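Local coordinates for protein putative NADPH-dependent oxidoreductase (Desulfitobacterium hafniense DCB-2, PDB 3DB2) that probably acts as an NADPH-dependent oxidoreductase of the GFO/IDH/MocA type, moving hydride between a nicotinamide cofactor and a substrate that is not established, at residues A152-E157 / T180-H185; R158-K163 / N234-G239; G169-A174 / E210-T215. All blocks are in the same frame, centred on the assembly; numbering follows the deposited sequence. Where two conformers were deposited one is given.

Contact 1 of 3, residues A152-E157 / T180-H185; sequences AVFSNE and TQLGVH
F154, on strand 147-155, and L182, on the segment that runs from helix 178-181 into helix 183-194, mark the closest backbone approach, their CA atoms 5.8 Å apart. The phenyl ring meets L182 with one face and H185 with its edge. L182 comes in over the face: its CD2 methyl stands 3.9 Å from the centroid of the F154 ring, only 12° off the ring normal, a CH-pi contact nearly over the centre. Its CB covers the root of the same ring, 3.7 Å from F154 CG, and the two side chains cross at about a right angle. With L182 CG placed anti to its carbonyl carbon (chi1 -56°), the other methyl, CD1, rests on the strand backbone, 3.7 Å from S155 CA. A branched leucine suits this place because one methyl can lie over the ring while the other packs on the strand backbone. H185 is met by the far rim of the phenyl: F154 points an edge toward the imidazole face in an offset edge-to-face pair, centroids 5.6 Å apart and planes at 69°. The amide of N156 adds a lighter touch, ND2 to L182 CD2 at 4.0 Å, while its OD1 accepts from the backbone N of R158. F241 and F258 also meet the F154 ring, and H185 packs on W261 and K97. Lysine and histidine in such positions are characteristic of the active site of GFO/IDH/MocA enzymes, and a similar role here is plausible. Between the two segments themselves the contact relies on dispersion and ring electrostatics, with a polar tie close by where V153 O accepts from Q186 NE2 of helix 183-194; the phenyl edge limits how H185 can turn, probably steadying its imidazole.

Contact 2 of 3, residues R158-K163 / N234-G239; sequences RGLELK and NWACPG
A water oxygen bridges R158 and W235, accepting from R158 NH2 at 3.1 Å and, more weakly, from W235 NE1 at 3.3 Å. It lies in the plane of the guanidinium group, at its edge. The two side chains run side by side and point the same way, yet the guanidinium stands almost upright to the indole, the planes 87° apart; the aliphatic part of the arginine is what lies on the ring. R158 CB sits 3.6 Å from the centroid of the five-membered ring, 18° off its normal, in a CH-pi contact, and CG follows over the rim. With CG anti to the backbone N (chi1 170°), the chain then bends at its next two torsions, which takes the charged end past the indole to the water. Arginine thus supplies methylenes for the ring and a polar end for the more open side. At G159 the backbones come together: its N donates a short but bent, weak bond to W235 O, 2.6 Å away. A CB on this residue would run into that same oxygen, hence glycine. L160 packs its CD2 methyl on the small A236, 4.0 Å from A236 CB, and also touches T248 of the second subunit. Farther round, L162 CD1 reaches W235 CZ3 at 4.3 Å. N234 OD1 accepts from A236 N at 2.8 Å, an Asx turn that supports the bend of the loop; its ND2 bonds to S148 of the second subunit. Residues 234-239 form the connection between two antiparallel strands, 228-234 and 240-247, that flank strand 147-155 in the large mixed sheet of the GFO/IDH/MocA C-terminal domain, packed here against helix 158-161, which follows strand 147-155.

Contact 3 of 3, residues G169-A174 / E210-T215; sequences GEPATA and EVENIT
N213 swings CG well away from its backbone N (chi1 -148°) and lays OD1 almost eclipsed with CA (chi2 -4°), a combination that brings ND2 to A174 while OD1 stays close to its own backbone. ND2 donates to A174 O over 2.8 Å, with 159° at the hydrogen; the acceptor lies close to the amide plane of N213, whereas the donor approaches somewhat tilted from the carbonyl plane of A174. The same nitrogen also bonds to R168 O, and OD1 takes a weak bond from I214 N at 2.9 Å, so both ends of the amide are engaged and its flip is fixed. An asparagine suits the spot because it offers a donor to two carbonyls and an acceptor to its neighbour. Replacing it with an alanine would probably leave the carbonyls of A174 and R168 without this shared donor and let the two loops shift against each other. Residues 210-215 belong to the long connection between the adjacent antiparallel strands 197-205 and 216-223, a hairpin of the GFO/IDH/MocA C-terminal domain, and meet the loop leading to helix 178-181. In that loop E170 O accepts from both T173 N and A174 N, bracing the turn. P171 slides past N213 in the opposite direction, its CG 3.7 Å from N213 OD1, and its CD rests 4.0 Å from E212 CG. At the other end G169 CA packs on V211, 3.6 Å from V211 CB; a side chain on G169 would collide with the V211 CG1 methyl, and glycine avoids this.

In the fold
All three contacts lie on one side of the chain's centre, with centres about 11 Å (contacts 1 and 2), 12 Å (2 and 3) and 14 Å (1 and 3) apart. Contact 2 stands between the others in its bonding: N156 N and N234 O, 3.1 Å apart, probably join contact 1 to it, and W235 N with T215 O, at 2.6 Å, probably joins contact 3. L162 CB also packs 3.7 Å from V211 CG1. A174 CB touches Q181 NE2 at 3.9 Å, closing the circuit from contact 3 to contact 1. Through H185, which packs on K97, contact 1 probably borders the active site; contacts 1 and 2 also touch the second subunit.

Contact 1 of 3, residues A152-E157 / T180-H185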
ATOM      1  N   ALA C 152      -1.927   0.882  -5.230  1.00 15.32           N
ATOM      2  CA  ALA C 152      -2.560  -0.014  -6.191  1.00 14.47           C
ATOM      3  C   ALA C 152      -2.152  -1.443  -5.850  1.00 14.64           C
ATOM      4  O   ALA C 152      -1.004  -1.644  -5.428  1.00 14.95           O
ATOM      5  CB  ALA C 152      -2.150   0.328  -7.609  1.00 16.09           C
ATOM      6  N   VAL C 153      -3.058  -2.399  -5.996  1.00 11.16           N
ATOM      7  CA  VAL C 153      -2.708  -3.781  -5.679  1.00 14.38           C
ATOM      8  C   VAL C 153      -3.304  -4.680  -6.761  1.00 14.27           C
ATOM      9  O   VAL C 153      -4.439  -4.439  -7.156  1.00 14.90           O
ATOM     10  CB  VAL C 153      -3.253  -4.234  -4.319  1.00 17.25           C
ATOM     11  CG1 VAL C 153      -3.014  -5.717  -4.058  1.00 26.77           C
ATOM     12  CG2 VAL C 153      -2.631  -3.395  -3.205  1.00 18.33           C
ATOM     13  N   PHE C 154      -2.548  -5.675  -7.198  1.00 12.65           N
ATOM     14  CA  PHE C 154      -3.140  -6.683  -8.093  1.00 15.33           C
ATOM     15  C   PHE C 154      -2.470  -8.011  -7.648  1.00 15.55           C
ATOM     16  O   PHE C 154      -1.275  -8.195  -7.732  1.00 14.72           O
ATOM     17  CB  PHE C 154      -2.985  -6.367  -9.545  1.00 13.69           C
ATOM     18  CG  PHE C 154      -3.886  -7.158 -10.509  1.00 15.22           C
ATOM     19  CD1 PHE C 154      -4.662  -8.209 -10.095  1.00 13.29           C
ATOM     20  CD2 PHE C 154      -3.902  -6.791 -11.855  1.00 15.65           C
ATOM     21  CE1 PHE C 154      -5.487  -8.940 -10.951  1.00 16.35           C
ATOM     22  CE2 PHE C 154      -4.706  -7.499 -12.731  1.00 20.99           C
ATOM     23  CZ  PHE C 154      -5.468  -8.566 -12.285  1.00 17.03           C
ATOM     24  N   SER C 155      -3.312  -8.898  -7.135  1.00 16.44           N
ATOM     25  CA  SER C 155      -2.854 -10.177  -6.630  0.50 16.39           C
ATOM     26  C   SER C 155      -3.843 -11.306  -6.935  1.00 17.45           C
ATOM     27  O   SER C 155      -5.047 -11.108  -7.145  1.00 15.76           O
ATOM     28  CB  SER C 155      -2.654 -10.152  -5.118  0.50 18.39           C
ATOM     29  OG  SER C 155      -3.904 -10.124  -4.446  0.50 15.39           O
ATOM     30  N   ASN C 156      -3.298 -12.507  -6.924  1.00 17.35           N
ATOM     31  CA  ASN C 156      -4.069 -13.751  -7.004  1.00 17.05           C
ATOM     32  C   ASN C 156      -3.151 -14.886  -6.555  1.00 18.86           C
ATOM     33  O   ASN C 156      -1.984 -14.690  -6.196  1.00 22.27           O
ATOM     34  CB  ASN C 156      -4.665 -13.916  -8.385  1.00 19.52           C
ATOM     35  CG  ASN C 156      -3.661 -14.220  -9.470  1.00 13.19           C
ATOM     36  OD1 ASN C 156      -2.594 -14.789  -9.290  1.00 17.96           O
ATOM     37  ND2 ASN C 156      -4.087 -13.795 -10.648  1.00 23.27           N
ATOM     38  N   GLU C 157      -3.688 -16.099  -6.532  1.00 18.17           N
ATOM     39  CA  GLU C 157      -2.969 -17.203  -5.898  1.00 18.66           C
ATOM     40  C   GLU C 157      -2.204 -18.020  -6.917  1.00 21.64           C
ATOM     41  O   GLU C 157      -1.808 -19.163  -6.627  1.00 20.98           O
ATOM     42  CB  GLU C 157      -4.050 -18.000  -5.158  1.00 21.70           C
ATOM     43  CG  GLU C 157      -4.872 -18.790  -6.142  1.00 29.75           C
ATOM     44  CD  GLU C 157      -6.119 -18.129  -6.687  1.00 40.06           C
ATOM     45  OE1 GLU C 157      -6.228 -16.884  -6.725  1.00 36.72           O
ATOM     46  OE2 GLU C 157      -7.019 -18.909  -7.096  1.00 32.16           O
ATOM     47  N   THR C 180       4.822  -8.328 -14.148  1.00 19.35           N
ATOM     48  CA  THR C 180       4.439  -8.232 -15.561  1.00 18.70           C
ATOM     49  C   THR C 180       2.978  -8.554 -15.799  1.00 19.10           C
ATOM     50  O   THR C 180       2.219  -7.720 -16.295  1.00 25.68           O
ATOM     51  CB  THR C 180       5.314  -9.186 -16.403  1.00 18.05           C
ATOM     52  OG1 THR C 180       6.676  -8.734 -16.398  1.00 21.69           O
ATOM     53  CG2 THR C 180       4.861  -9.168 -17.845  1.00 23.97           C
ATOM     54  N   GLN C 181       2.535  -9.753 -15.452  1.00 22.84           N
ATOM     55  CA  GLN C 181       1.220 -10.261 -15.791  1.00 23.46           C
ATOM     56  C   GLN C 181       0.102  -9.437 -15.153  1.00 23.48           C
ATOM     57  O   GLN C 181      -0.934  -9.218 -15.784  1.00 30.16           O
ATOM     58  CB  GLN C 181       1.026 -11.714 -15.339  1.00 24.33           C
ATOM     59  CG  GLN C 181       1.657 -12.808 -16.147  1.00 37.19           C
ATOM     60  CD  GLN C 181       2.257 -12.345 -17.464  1.00 44.67           C
ATOM     61  OE1 GLN C 181       1.594 -12.324 -18.503  1.00 41.98           O
ATOM     62  NE2 GLN C 181       3.542 -11.983 -17.393  1.00 44.86           N
ATOM     63  N   LEU C 182       0.319  -9.035 -13.902  1.00 18.54           N
ATOM     64  CA  LEU C 182      -0.679  -8.304 -13.131  1.00 15.22           C
ATOM     65  C   LEU C 182      -0.271  -6.836 -13.088  1.00 14.29           C
ATOM     66  O   LEU C 182      -1.084  -5.948 -13.340  1.00 19.93           O
ATOM     67  CB  LEU C 182      -0.831  -8.845 -11.705  1.00 14.49           C
ATOM     68  CG  LEU C 182      -1.163 -10.327 -11.536  1.00 15.04           C
ATOM     69  CD1 LEU C 182      -1.492 -10.669 -10.078  1.00 17.85           C
ATOM     70  CD2 LEU C 182      -2.314 -10.718 -12.444  1.00 22.37           C
ATOM     71  N   GLY C 183       0.965  -6.529 -12.770  1.00 17.19           N
ATOM     72  CA  GLY C 183       1.363  -5.163 -12.503  1.00 21.02           C
ATOM     73  C   GLY C 183       1.212  -4.231 -13.683  1.00 22.40           C
ATOM     74  O   GLY C 183       0.996  -3.034 -13.504  1.00 18.36           O
ATOM     75  N   VAL C 184       1.367  -4.736 -14.926  1.00 18.06           N
ATOM     76  CA  VAL C 184       1.351  -3.783 -16.048  1.00 16.15           C
ATOM     77  C   VAL C 184       0.012  -3.093 -16.171  1.00 15.77           C
ATOM     78  O   VAL C 184      -0.128  -1.963 -16.640  1.00 16.69           O
ATOM     79  CB  VAL C 184       1.717  -4.552 -17.335  1.00 24.60           C
ATOM     80  CG1 VAL C 184       1.375  -3.759 -18.586  1.00 35.35           C
ATOM     81  CG2 VAL C 184       3.204  -4.868 -17.300  1.00 31.41           C
ATOM     82  N   HIS C 185      -1.050  -3.789 -15.726  1.00 16.19           N
ATOM     83  CA  HIS C 185      -2.389  -3.200 -15.692  1.00 16.36           C
ATOM     84  C   HIS C 185      -2.417  -1.971 -14.778  1.00 12.73           C
ATOM     85  O   HIS C 185      -2.851  -0.888 -15.187  1.00 13.42           O
ATOM     86  CB  HIS C 185      -3.432  -4.164 -15.167  1.00 18.40           C
ATOM     87  CG  HIS C 185      -3.815  -5.313 -16.032  1.00 34.65           C
ATOM     88  ND1 HIS C 185      -4.899  -5.282 -16.880  1.00 34.59           N
ATOM     89  CD2 HIS C 185      -3.253  -6.535 -16.164  1.00 30.08           C
ATOM     90  CE1 HIS C 185      -4.984  -6.441 -17.496  1.00 35.98           C
ATOM     91  NE2 HIS C 185      -4.005  -7.219 -17.079  1.00 35.45           N
TER

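Contact 2 of 3, residues R158-K163 / N234-G239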
ATOM      1  N   ARG C 158      -1.943 -17.457  -8.095  1.00 21.34           N
ATOM      2  CA  ARG C 158      -1.288 -18.235  -9.154  1.00 24.84           C
ATOM      3  C   ARG C 158       0.000 -18.941  -8.748  1.00 29.47           C
ATOM      4  O   ARG C 158       0.273 -20.096  -9.149  1.00 26.24           O
ATOM      5  CB  ARG C 158      -0.987 -17.313 -10.348  1.00 24.08           C
ATOM      6  CG  ARG C 158      -0.097 -17.996 -11.374  1.00 32.51           C
ATOM      7  CD  ARG C 158      -0.950 -18.555 -12.495  1.00 34.06           C
ATOM      8  NE  ARG C 158      -1.818 -17.561 -13.099  1.00 33.77           N
ATOM      9  CZ  ARG C 158      -2.913 -17.829 -13.796  1.00 32.33           C
ATOM     10  NH1 ARG C 158      -3.315 -19.075 -14.009  1.00 37.50           N
ATOM     11  NH2 ARG C 158      -3.624 -16.836 -14.297  1.00 33.69           N
ATOM     12  N   GLY C 159       0.831 -18.267  -7.953  1.00 23.68           N
ATOM     13  CA  GLY C 159       2.147 -18.786  -7.609  1.00 23.35           C
ATOM     14  C   GLY C 159       2.123 -20.050  -6.764  1.00 20.87           C
ATOM     15  O   GLY C 159       3.057 -20.853  -6.778  1.00 19.62           O
ATOM     16  N   LEU C 160       1.053 -20.227  -6.021  1.00 22.36           N
ATOM     17  CA  LEU C 160       0.878 -21.261  -5.020  1.00 23.09           C
ATOM     18  C   LEU C 160       0.761 -22.632  -5.717  1.00 30.58           C
ATOM     19  O   LEU C 160       1.121 -23.624  -5.092  1.00 32.08           O
ATOM     20  CB  LEU C 160      -0.354 -20.991  -4.172  1.00 24.30           C
ATOM     21  CG  LEU C 160      -0.377 -19.722  -3.314  1.00 23.28           C
ATOM     22  CD1 LEU C 160      -1.607 -19.700  -2.417  1.00 26.05           C
ATOM     23  CD2 LEU C 160       0.907 -19.613  -2.504  1.00 22.94           C
ATOM     24  N   GLU C 161       0.257 -22.595  -6.938  1.00 28.30           N
ATOM     25  CA  GLU C 161      -0.041 -23.813  -7.692  1.00 38.23           C
ATOM     26  C   GLU C 161       0.962 -24.059  -8.816  1.00 38.70           C
ATOM     27  O   GLU C 161       1.079 -25.192  -9.300  1.00 31.98           O
ATOM     28  CB  GLU C 161      -1.445 -23.743  -8.300  1.00 41.73           C
ATOM     29  CG  GLU C 161      -1.481 -24.164  -9.757  1.00 49.38           C
ATOM     30  CD  GLU C 161      -2.529 -25.202 -10.101  1.00 53.77           C
ATOM     31  OE1 GLU C 161      -3.506 -25.365  -9.335  1.00 58.87           O
ATOM     32  OE2 GLU C 161      -2.394 -25.878 -11.149  1.00 56.25           O
ATOM     33  N   LEU C 162       1.658 -23.006  -9.206  1.00 35.62           N
ATOM     34  CA  LEU C 162       2.670 -23.049 -10.254  1.00 38.98           C
ATOM     35  C   LEU C 162       3.694 -24.150  -9.980  1.00 37.66           C
ATOM     36  O   LEU C 162       4.593 -24.005  -9.157  1.00 39.86           O
ATOM     37  CB  LEU C 162       3.421 -21.725 -10.397  1.00 37.49           C
ATOM     38  CG  LEU C 162       2.979 -20.555 -11.252  1.00 35.71           C
ATOM     39  CD1 LEU C 162       4.051 -19.461 -11.245  1.00 26.74           C
ATOM     40  CD2 LEU C 162       2.670 -20.910 -12.699  1.00 41.47           C
ATOM     41  N   LYS C 163       3.624 -25.298 -10.661  1.00 44.73           N
ATOM     42  CA  LYS C 163       4.667 -26.297 -10.383  1.00 41.01           C
ATOM     43  C   LYS C 163       5.935 -25.951 -11.165  1.00 42.10           C
ATOM     44  O   LYS C 163       5.903 -25.280 -12.200  1.00 37.88           O
ATOM     45  CB  LYS C 163       4.194 -27.710 -10.693  1.00 39.76           C
ATOM     46  N   ASN C 234       1.261  -9.764  -6.149  1.00 14.66           N
ATOM     47  CA  ASN C 234       1.435 -10.904  -5.265  1.00 13.43           C
ATOM     48  C   ASN C 234       0.799 -12.126  -5.910  1.00 20.53           C
ATOM     49  O   ASN C 234      -0.339 -11.982  -6.375  1.00 20.32           O
ATOM     50  CB  ASN C 234       0.793 -10.460  -3.941  1.00 18.58           C
ATOM     51  CG  ASN C 234       1.110 -11.395  -2.796  1.00 18.80           C
ATOM     52  OD1 ASN C 234       1.024 -12.591  -3.051  1.00 21.11           O
ATOM     53  ND2 ASN C 234       1.440 -10.846  -1.621  1.00 19.82           N
ATOM     54  N   TRP C 235       1.511 -13.238  -5.949  1.00 17.75           N
ATOM     55  CA  TRP C 235       0.979 -14.463  -6.572  1.00 16.40           C
ATOM     56  C   TRP C 235       0.721 -15.526  -5.519  1.00 19.39           C
ATOM     57  O   TRP C 235       0.660 -16.707  -5.822  1.00 20.09           O
ATOM     58  CB  TRP C 235       1.926 -14.971  -7.673  1.00 15.60           C
ATOM     59  CG  TRP C 235       1.514 -14.651  -9.080  1.00 18.77           C
ATOM     60  CD1 TRP C 235       0.313 -14.170  -9.537  1.00 18.54           C
ATOM     61  CD2 TRP C 235       2.328 -14.796 -10.262  1.00 19.06           C
ATOM     62  NE1 TRP C 235       0.332 -14.007 -10.874  1.00 20.76           N
ATOM     63  CE2 TRP C 235       1.558 -14.386 -11.368  1.00 21.18           C
ATOM     64  CE3 TRP C 235       3.630 -15.230 -10.530  1.00 18.81           C
ATOM     65  CZ2 TRP C 235       2.006 -14.383 -12.687  1.00 21.03           C
ATOM     66  CZ3 TRP C 235       4.067 -15.223 -11.841  1.00 19.31           C
ATOM     67  CH2 TRP C 235       3.282 -14.808 -12.916  1.00 22.54           C
ATOM     68  N   ALA C 236       0.610 -15.091  -4.267  1.00 17.63           N
ATOM     69  CA  ALA C 236       0.580 -15.977  -3.107  1.00 19.06           C
ATOM     70  C   ALA C 236      -0.604 -15.749  -2.192  1.00 16.24           C
ATOM     71  O   ALA C 236      -0.491 -16.083  -1.004  1.00 16.98           O
ATOM     72  CB  ALA C 236       1.896 -15.762  -2.345  1.00 29.27           C
ATOM     73  N   CYS C 237      -1.693 -15.166  -2.726  1.00 15.62           N
ATOM     74  CA  CYS C 237      -2.879 -14.924  -1.919  1.00 17.59           C
ATOM     75  C   CYS C 237      -4.163 -14.815  -2.722  1.00 18.18           C
ATOM     76  O   CYS C 237      -4.183 -14.676  -3.936  1.00 18.48           O
ATOM     77  CB  CYS C 237      -2.660 -13.637  -1.083  1.00 19.52           C
ATOM     78  SG  CYS C 237      -2.435 -12.172  -2.142  1.00 19.90           S
ATOM     79  N   PRO C 238      -5.320 -14.895  -2.071  1.00 20.76           N
ATOM     80  CA  PRO C 238      -6.570 -14.694  -2.807  1.00 18.78           C
ATOM     81  C   PRO C 238      -6.626 -13.372  -3.570  1.00 22.37           C
ATOM     82  O   PRO C 238      -5.958 -12.400  -3.189  1.00 20.08           O
ATOM     83  CB  PRO C 238      -7.623 -14.710  -1.717  1.00 16.67           C
ATOM     84  CG  PRO C 238      -7.023 -15.615  -0.682  1.00 22.12           C
ATOM     85  CD  PRO C 238      -5.556 -15.224  -0.651  1.00 19.19           C
ATOM     86  N   GLY C 239      -7.407 -13.363  -4.652  1.00 15.38           N
ATOM     87  CA  GLY C 239      -7.441 -12.262  -5.589  1.00 15.78           C
ATOM     88  C   GLY C 239      -7.874 -10.929  -4.988  1.00 16.63           C
ATOM     89  O   GLY C 239      -8.870 -10.818  -4.266  1.00 14.39           O
TER
HETATM   90  O   HOH W   1      -2.068 -14.397 -13.176  1.00 15.11           O

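Contact 3 of 3, residues G169-A174 / E210-T215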
ATOM      1  N   GLY C 169       7.085 -19.085 -14.218  1.00 31.45           N
ATOM      2  CA  GLY C 169       8.175 -19.233 -13.273  1.00 27.94           C
ATOM      3  C   GLY C 169       9.538 -18.897 -13.829  1.00 26.96           C
ATOM      4  O   GLY C 169      10.563 -19.000 -13.152  1.00 29.37           O
ATOM      5  N   GLU C 170       9.621 -18.467 -15.093  1.00 26.84           N
ATOM      6  CA  GLU C 170      10.890 -18.138 -15.708  0.50 25.86           C
ATOM      7  C   GLU C 170      11.001 -16.623 -15.827  1.00 23.28           C
ATOM      8  O   GLU C 170      10.193 -15.970 -16.481  1.00 26.50           O
ATOM      9  CB  GLU C 170      11.100 -18.737 -17.103  0.50 28.47           C
ATOM     10  CG  GLU C 170      12.036 -17.871 -17.942  0.50 30.27           C
ATOM     11  CD  GLU C 170      13.512 -18.035 -17.646  0.50 31.57           C
ATOM     12  OE1 GLU C 170      13.940 -19.131 -17.226  0.50 33.42           O
ATOM     13  OE2 GLU C 170      14.275 -17.057 -17.845  0.50 24.13           O
ATOM     14  N   PRO C 171      11.994 -16.034 -15.184  1.00 24.46           N
ATOM     15  CA  PRO C 171      12.146 -14.570 -15.257  1.00 26.10           C
ATOM     16  C   PRO C 171      12.133 -13.960 -16.646  1.00 27.43           C
ATOM     17  O   PRO C 171      11.498 -12.934 -16.914  1.00 29.27           O
ATOM     18  CB  PRO C 171      13.543 -14.372 -14.638  1.00 29.61           C
ATOM     19  CG  PRO C 171      13.652 -15.499 -13.656  1.00 29.79           C
ATOM     20  CD  PRO C 171      13.016 -16.677 -14.335  1.00 27.24           C
ATOM     21  N   ALA C 172      12.836 -14.543 -17.610  1.00 23.89           N
ATOM     22  CA  ALA C 172      12.881 -13.949 -18.943  1.00 28.82           C
ATOM     23  C   ALA C 172      11.504 -13.787 -19.568  1.00 26.64           C
ATOM     24  O   ALA C 172      11.209 -12.866 -20.335  1.00 33.08           O
ATOM     25  CB  ALA C 172      13.734 -14.802 -19.885  1.00 38.00           C
ATOM     26  N   THR C 173      10.565 -14.686 -19.259  1.00 25.90           N
ATOM     27  CA  THR C 173       9.247 -14.612 -19.885  0.50 27.63           C
ATOM     28  C   THR C 173       8.252 -13.810 -19.058  1.00 27.70           C
ATOM     29  O   THR C 173       7.267 -13.253 -19.556  1.00 25.37           O
ATOM     30  CB  THR C 173       8.836 -16.085 -20.102  0.50 27.93           C
ATOM     31  OG1 THR C 173       8.827 -16.802 -18.868  0.50 29.17           O
ATOM     32  CG2 THR C 173       9.910 -16.760 -20.951  0.50 18.41           C
ATOM     33  N   ALA C 174       8.485 -13.776 -17.742  1.00 24.00           N
ATOM     34  CA  ALA C 174       7.603 -13.057 -16.833  1.00 19.19           C
ATOM     35  C   ALA C 174       8.431 -12.255 -15.836  1.00 18.35           C
ATOM     36  O   ALA C 174       8.596 -12.568 -14.664  1.00 20.61           O
ATOM     37  CB  ALA C 174       6.666 -14.049 -16.158  1.00 19.09           C
ATOM     38  N   GLU C 210       6.947 -23.168  -5.799  1.00 28.16           N
ATOM     39  CA  GLU C 210       7.948 -24.090  -6.342  1.00 29.06           C
ATOM     40  C   GLU C 210       8.708 -23.454  -7.491  1.00 28.38           C
ATOM     41  O   GLU C 210       9.693 -24.028  -7.964  1.00 35.90           O
ATOM     42  CB  GLU C 210       7.273 -25.402  -6.765  1.00 31.31           C
ATOM     43  CG  GLU C 210       6.138 -25.856  -5.863  1.00 48.39           C
ATOM     44  CD  GLU C 210       6.324 -27.218  -5.225  1.00 61.25           C
ATOM     45  OE1 GLU C 210       6.033 -28.253  -5.874  1.00 65.75           O
ATOM     46  OE2 GLU C 210       6.756 -27.289  -4.048  1.00 63.91           O
ATOM     47  N   VAL C 211       8.316 -22.273  -7.986  1.00 27.88           N
ATOM     48  CA  VAL C 211       8.997 -21.730  -9.154  1.00 28.38           C
ATOM     49  C   VAL C 211      10.172 -20.842  -8.735  1.00 30.43           C
ATOM     50  O   VAL C 211      10.228 -20.452  -7.562  1.00 31.08           O
ATOM     51  CB  VAL C 211       8.088 -20.911 -10.076  1.00 32.32           C
ATOM     52  CG1 VAL C 211       7.080 -21.808 -10.772  1.00 26.77           C
ATOM     53  CG2 VAL C 211       7.379 -19.806  -9.290  1.00 29.66           C
ATOM     54  N   GLU C 212      11.060 -20.566  -9.690  1.00 28.22           N
ATOM     55  CA  GLU C 212      12.271 -19.801  -9.411  1.00 30.61           C
ATOM     56  C   GLU C 212      12.018 -18.297  -9.549  1.00 31.95           C
ATOM     57  O   GLU C 212      12.849 -17.444  -9.230  1.00 33.01           O
ATOM     58  CB  GLU C 212      13.410 -20.182 -10.346  1.00 32.11           C
ATOM     59  CG  GLU C 212      13.251 -19.699 -11.775  1.00 37.38           C
ATOM     60  CD  GLU C 212      12.654 -20.783 -12.666  1.00 50.81           C
ATOM     61  OE1 GLU C 212      11.613 -21.369 -12.266  1.00 53.56           O
ATOM     62  OE2 GLU C 212      13.212 -21.041 -13.758  1.00 59.33           O
ATOM     63  N   ASN C 213      10.848 -17.913 -10.058  1.00 27.80           N
ATOM     64  CA  ASN C 213      10.638 -16.474 -10.244  1.00 23.26           C
ATOM     65  C   ASN C 213      10.177 -15.771  -8.964  1.00 19.63           C
ATOM     66  O   ASN C 213       9.690 -16.383  -8.005  1.00 20.07           O
ATOM     67  CB  ASN C 213       9.611 -16.281 -11.344  1.00 25.55           C
ATOM     68  CG  ASN C 213       9.821 -15.023 -12.161  1.00 24.35           C
ATOM     69  OD1 ASN C 213      10.696 -14.210 -11.886  1.00 21.73           O
ATOM     70  ND2 ASN C 213       8.992 -14.921 -13.189  1.00 22.10           N
ATOM     71  N   ILE C 214      10.335 -14.450  -8.974  1.00 18.53           N
ATOM     72  CA  ILE C 214       9.661 -13.602  -7.958  1.00 18.88           C
ATOM     73  C   ILE C 214       8.191 -13.905  -7.962  1.00 17.72           C
ATOM     74  O   ILE C 214       7.612 -14.066  -9.065  1.00 19.06           O
ATOM     75  CB  ILE C 214       9.967 -12.120  -8.297  1.00 21.36           C
ATOM     76  CG1 ILE C 214      11.407 -11.744  -7.948  1.00 25.77           C
ATOM     77  CG2 ILE C 214       8.934 -11.215  -7.652  1.00 19.01           C
ATOM     78  CD1 ILE C 214      11.929 -10.441  -8.514  1.00 26.07           C
ATOM     79  N   THR C 215       7.515 -14.010  -6.827  1.00 16.69           N
ATOM     80  CA  THR C 215       6.063 -14.076  -6.798  1.00 14.21           C
ATOM     81  C   THR C 215       5.384 -13.002  -5.945  1.00 14.59           C
ATOM     82  O   THR C 215       4.146 -12.991  -5.933  1.00 16.36           O
ATOM     83  CB  THR C 215       5.544 -15.433  -6.295  1.00 18.01           C
ATOM     84  OG1 THR C 215       5.967 -15.801  -4.997  1.00 16.57           O
ATOM     85  CG2 THR C 215       6.112 -16.549  -7.193  1.00 19.24           C
TER